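Local coordinates for ankyrin-repeat protein B (Legionella pneumophila, PDB 5K34) that probably acts as an F-box effector that hijacks the host ubiquitin-proteasome system, this piece being its ankyrin domain, a likely protein-binding module, at residues 17-22 and 52-57; 21-26 and 58-63. All blocks are in the same frame, centred on the assembly; numbering follows the deposited sequence. Where two conformers were deposited one is given.

Contact 1 of 2, residues 17-22 and 52-57. With SO4 (sulfate ion), chain C.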
# COMPACT_ATOMS: atom_id res chain seq x y z
N ALA A 17 -8.23 -2.59 -6.62
CA ALA A 17 -8.42 -3.81 -5.84
C ALA A 17 -7.76 -3.65 -4.48
O ALA A 17 -8.34 -4.02 -3.45
CB ALA A 17 -7.82 -5.00 -6.58
N ALA A 18 -6.54 -3.10 -4.43
CA ALA A 18 -5.87 -2.92 -3.15
C ALA A 18 -6.61 -1.92 -2.27
O ALA A 18 -6.84 -2.19 -1.08
CB ALA A 18 -4.45 -2.47 -3.37
N ARG A 19 -7.07 -0.79 -2.83
CA ARG A 19 -7.79 0.21 -2.04
C ARG A 19 -9.08 -0.34 -1.47
O ARG A 19 -9.52 0.10 -0.39
CB ARG A 19 -8.07 1.41 -2.96
CG ARG A 19 -8.53 2.65 -2.16
CD ARG A 19 -8.79 3.86 -3.06
NE ARG A 19 -7.60 4.35 -3.74
CZ ARG A 19 -7.37 4.24 -5.06
NH1 ARG A 19 -8.18 3.59 -5.88
NH2 ARG A 19 -6.23 4.75 -5.55
N SER A 20 -9.70 -1.29 -2.17
CA SER A 20 -10.97 -1.86 -1.70
C SER A 20 -10.78 -3.11 -0.87
O SER A 20 -11.77 -3.76 -0.49
CB SER A 20 -11.91 -2.18 -2.85
OG SER A 20 -11.31 -3.11 -3.72
N ASN A 21 -9.54 -3.46 -0.53
CA ASN A 21 -9.27 -4.65 0.29
C ASN A 21 -9.65 -5.94 -0.43
O ASN A 21 -9.88 -6.97 0.23
CB ASN A 21 -9.95 -4.57 1.67
CG ASN A 21 -9.14 -5.22 2.80
OD1 ASN A 21 -7.94 -5.48 2.71
ND2 ASN A 21 -9.82 -5.40 3.94
N ASN A 22 -9.69 -5.90 -1.75
CA ASN A 22 -9.97 -7.09 -2.54
C ASN A 22 -8.69 -7.84 -2.82
O ASN A 22 -8.09 -7.80 -3.93
CB ASN A 22 -10.71 -6.74 -3.83
CG ASN A 22 -11.32 -7.98 -4.49
OD1 ASN A 22 -10.86 -9.10 -4.27
ND2 ASN A 22 -12.34 -7.80 -5.30
N ALA A 52 -3.82 0.54 -0.58
CA ALA A 52 -4.43 -0.20 0.51
C ALA A 52 -4.50 0.63 1.75
O ALA A 52 -5.56 0.65 2.40
CB ALA A 52 -3.65 -1.51 0.74
N ILE A 53 -3.43 1.33 2.11
CA ILE A 53 -3.46 2.18 3.31
C ILE A 53 -4.57 3.22 3.22
O ILE A 53 -5.40 3.35 4.13
CB ILE A 53 -2.08 2.84 3.53
CG1 ILE A 53 -1.07 1.78 3.94
CG2 ILE A 53 -2.20 3.97 4.57
CD1 ILE A 53 0.38 2.25 3.78
N GLU A 54 -4.66 3.95 2.10
CA GLU A 54 -5.65 5.03 2.06
C GLU A 54 -7.06 4.49 2.02
O GLU A 54 -7.99 5.19 2.47
CB GLU A 54 -5.43 5.98 0.88
CG GLU A 54 -5.78 5.41 -0.47
CD GLU A 54 -5.37 6.33 -1.62
OE1 GLU A 54 -4.94 7.48 -1.37
OE2 GLU A 54 -5.39 5.85 -2.77
N GLY A 55 -7.30 3.26 1.56
CA GLY A 55 -8.62 2.64 1.59
C GLY A 55 -8.93 1.98 2.91
O GLY A 55 -10.00 1.36 3.01
N LYS A 56 -8.04 2.06 3.90
CA LYS A 56 -8.20 1.36 5.18
C LYS A 56 -8.27 -0.14 4.98
O LYS A 56 -8.85 -0.90 5.78
CB LYS A 56 -9.43 1.87 5.96
CG LYS A 56 -9.43 3.38 6.17
CD LYS A 56 -10.49 3.85 7.13
CE LYS A 56 -11.89 3.47 6.69
NZ LYS A 56 -12.87 4.12 7.64
N ALA A 57 -7.61 -0.61 3.92
CA ALA A 57 -7.58 -2.03 3.56
C ALA A 57 -6.37 -2.66 4.25
O ALA A 57 -5.41 -3.08 3.62
CB ALA A 57 -7.50 -2.16 2.02
S SO4 C . -13.06 -5.44 5.68
O1 SO4 C . -14.38 -6.15 5.67
O2 SO4 C . -12.71 -4.93 4.26
O3 SO4 C . -13.04 -4.34 6.68
O4 SO4 C . -11.97 -6.31 6.22

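Contact 2 of 2, residues 21-26 and 58-63. With SO4 (sulfate ion), chain C.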
# COMPACT_ATOMS: atom_id res chain seq x y z
N ASN A 21 -9.54 -3.46 -0.53
CA ASN A 21 -9.27 -4.65 0.29
C ASN A 21 -9.65 -5.94 -0.43
O ASN A 21 -9.88 -6.97 0.23
CB ASN A 21 -9.95 -4.57 1.67
CG ASN A 21 -9.14 -5.22 2.80
OD1 ASN A 21 -7.94 -5.48 2.71
ND2 ASN A 21 -9.82 -5.40 3.94
N ASN A 22 -9.69 -5.90 -1.75
CA ASN A 22 -9.97 -7.09 -2.54
C ASN A 22 -8.69 -7.84 -2.82
O ASN A 22 -8.09 -7.80 -3.93
CB ASN A 22 -10.71 -6.74 -3.83
CG ASN A 22 -11.32 -7.98 -4.49
OD1 ASN A 22 -10.86 -9.10 -4.27
ND2 ASN A 22 -12.34 -7.80 -5.30
N LEU A 23 -8.20 -8.52 -1.78
CA LEU A 23 -6.91 -9.21 -1.84
C LEU A 23 -6.93 -10.35 -2.87
O LEU A 23 -5.92 -10.59 -3.54
CB LEU A 23 -6.49 -9.72 -0.47
CG LEU A 23 -5.14 -10.41 -0.42
CD1 LEU A 23 -3.98 -9.55 -0.93
CD2 LEU A 23 -4.86 -10.84 1.01
N GLU A 24 -8.06 -11.03 -2.97
CA GLU A 24 -8.14 -12.10 -4.01
C GLU A 24 -7.86 -11.54 -5.42
O GLU A 24 -7.09 -12.14 -6.18
CB GLU A 24 -9.54 -12.75 -3.96
CG GLU A 24 -9.83 -13.54 -2.70
CD GLU A 24 -11.34 -13.87 -2.54
OE1 GLU A 24 -12.18 -13.49 -3.42
OE2 GLU A 24 -11.70 -14.51 -1.52
N GLU A 25 -8.43 -10.38 -5.76
CA GLU A 25 -8.20 -9.77 -7.06
C GLU A 25 -6.80 -9.21 -7.17
O GLU A 25 -6.16 -9.38 -8.22
CB GLU A 25 -9.25 -8.70 -7.32
CG GLU A 25 -9.15 -8.05 -8.69
CD GLU A 25 -9.46 -8.99 -9.85
OE1 GLU A 25 -9.95 -10.12 -9.62
OE2 GLU A 25 -9.25 -8.58 -11.01
N VAL A 26 -6.28 -8.56 -6.11
CA VAL A 26 -4.79 -8.22 -6.05
C VAL A 26 -3.92 -9.44 -6.41
O VAL A 26 -3.04 -9.34 -7.26
CB VAL A 26 -4.40 -7.69 -4.65
CG1 VAL A 26 -2.87 -7.59 -4.50
CG2 VAL A 26 -5.05 -6.34 -4.37
N TYR A 58 -6.43 -2.71 5.59
CA TYR A 58 -5.21 -2.99 6.34
C TYR A 58 -4.73 -4.43 6.21
O TYR A 58 -3.53 -4.66 6.25
CB TYR A 58 -5.33 -2.52 7.81
CG TYR A 58 -5.56 -1.04 7.90
CD1 TYR A 58 -4.62 -0.13 7.42
CD2 TYR A 58 -6.69 -0.53 8.49
CE1 TYR A 58 -4.83 1.24 7.48
CE2 TYR A 58 -6.91 0.85 8.59
CZ TYR A 58 -5.99 1.71 8.07
OH TYR A 58 -6.27 3.06 8.14
N GLN A 59 -5.65 -5.36 5.99
CA GLN A 59 -5.20 -6.76 5.75
C GLN A 59 -4.46 -6.89 4.40
O GLN A 59 -3.42 -7.56 4.39
CB GLN A 59 -6.35 -7.75 5.83
CG GLN A 59 -7.16 -7.69 7.14
CD GLN A 59 -8.43 -6.89 7.00
OE1 GLN A 59 -8.41 -5.75 6.47
NE2 GLN A 59 -9.56 -7.45 7.42
N THR A 60 -4.90 -6.19 3.40
CA THR A 60 -4.21 -6.19 2.13
C THR A 60 -2.84 -5.49 2.28
O THR A 60 -1.85 -5.94 1.74
CB THR A 60 -5.07 -5.53 1.05
OG1 THR A 60 -6.22 -6.35 0.82
CG2 THR A 60 -4.31 -5.38 -0.28
N ALA A 61 -2.81 -4.39 3.01
CA ALA A 61 -1.53 -3.69 3.26
C ALA A 61 -0.54 -4.61 3.97
O ALA A 61 0.64 -4.67 3.63
CB ALA A 61 -1.75 -2.44 4.09
N ASN A 62 -1.01 -5.34 5.00
CA ASN A 62 -0.19 -6.29 5.72
C ASN A 62 0.34 -7.38 4.80
O ASN A 62 1.53 -7.72 4.83
CB ASN A 62 -0.94 -6.91 6.90
CG ASN A 62 -0.89 -6.08 8.17
OD1 ASN A 62 -1.89 -5.42 8.59
ND2 ASN A 62 0.25 -6.08 8.81
N TYR A 63 -0.54 -7.95 3.96
CA TYR A 63 -0.10 -8.98 3.03
C TYR A 63 0.99 -8.46 2.12
O TYR A 63 2.01 -9.12 1.91
CB TYR A 63 -1.31 -9.50 2.23
CG TYR A 63 -0.92 -10.42 1.15
CD1 TYR A 63 -0.63 -9.95 -0.12
CD2 TYR A 63 -0.84 -11.82 1.37
CE1 TYR A 63 -0.26 -10.81 -1.16
CE2 TYR A 63 -0.46 -12.68 0.34
CZ TYR A 63 -0.19 -12.17 -0.91
OH TYR A 63 0.16 -13.04 -1.94
S SO4 C . -13.06 -5.44 5.68
O1 SO4 C . -14.38 -6.15 5.67
O2 SO4 C . -12.71 -4.93 4.26
O3 SO4 C . -13.04 -4.34 6.68
O4 SO4 C . -11.97 -6.31 6.22

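Contact 1 of 2, residues 17-22 and 52-57
R19 and E54 form the polar outer side of this contact, each standing at the end of its helix. Their flat ends are not coplanar: guanidinium and carboxylate planes lie 41° apart, yet NE and NH2 of R19 come side-on to one oxygen, OE2. R19 NE reaches E54 OE2 at 2.8 Å and R19 NH2 at 3.1 Å, with OE2 lying in the guanidinium plane. R19 gets there because CG stands anti to the backbone N (chi1 -167°) and the chain then bends at chi3. The other oxygen of E54 is taken by R46 in a second salt bridge.

Inward, small residues let the backbones close up. The A18 and R19 carbonyls accept CA-H...O contacts from A52 CA (3.5 Å to A18 O) and G55 CA (3.3 Å to R19 O). A57 CB points toward this turn, 3.2 Å from A18 O, while the N21 amide lies alongside it with OD1, hydrogen-bonded to T60, 3.4 Å from A57 CB. Both helices finish in Schellman motifs, with N21 and K56 at positive phi. Two such helix ends set side by side, each leading through a tight turn into the next helix, are characteristic of stacked ankyrin helix-turn-helix units.

Contact 2 of 2, residues 21-26 and 58-63
T60 and Q59 hold the two ends of the N21 amide. On the oxygen side, N21 OD1 accepts twice from one residue: T60 OG1 donates at 2.7 Å, tilted out of the carbonyl plane, and T60 N follows at 3.2 Å, coming in nearly along the C=O direction. On the nitrogen side, N21 ND2 gives a hydrogen to Q59 OE1 at 2.9 Å. That donor sits 54° out of the Q59 carbonyl plane, well above it; the two side chains cross at about a right angle, with their amide planes 46° apart. N21 ND2 also donates to sulfate O2 (2.9 Å), and Q59 NE2 reaches sulfate O4 at the same length, 2.9 Å, so the anion bridges the two amides.

T60 OG1 lies beside its own backbone N (chi1 -67°), which lets hydroxyl and amide converge on one oxygen and leaves CG2 on the side of V26. The bend of Q59 at chi2 brings its amide round to N21.

Beside this polar patch the contact turns apolar. L23 runs across Y63, with L23 CD1 3.5 Å from Y63 CD1 in an oblique approach to the ring. V26 backs T60 more loosely and packs onto helix 5-19 behind.

Further out, the Schellman end of helix 5-19 carries N21, N22 OD1 caps E25 N at the start of helix 23-30, and A52 packs on T60.

With its oxygen doubly gripped and its nitrogen shared between Q59 and sulfate, the N21 amide has its flip state defined: it joins the turn after helix 5-19 to the first turn of helix 58-67. The sulfate, probably from the crystallisation liquor, is held here by neutral amide donors.

Contacts 1 and 2 are two adjoining parts of one interface between consecutive helical pairs, their centres about 7 Å apart. N21 and N22 belong to both: the turn that closes helix 5-19 in contact 1 opens helix 23-30 in contact 2, just as A57 passes directly into helix 58-67. The two contacts also touch within each helix pair: V26 packs on A17 and A18, and A52 CB lies 3.8 Å from A61 N. The sulfate sits at their common edge, reached through N21 from both contacts and through Q59 from 58-63, while the R19–E54 pair belongs to contact 1 alone. All four segments fall within the ankyrin-repeat region.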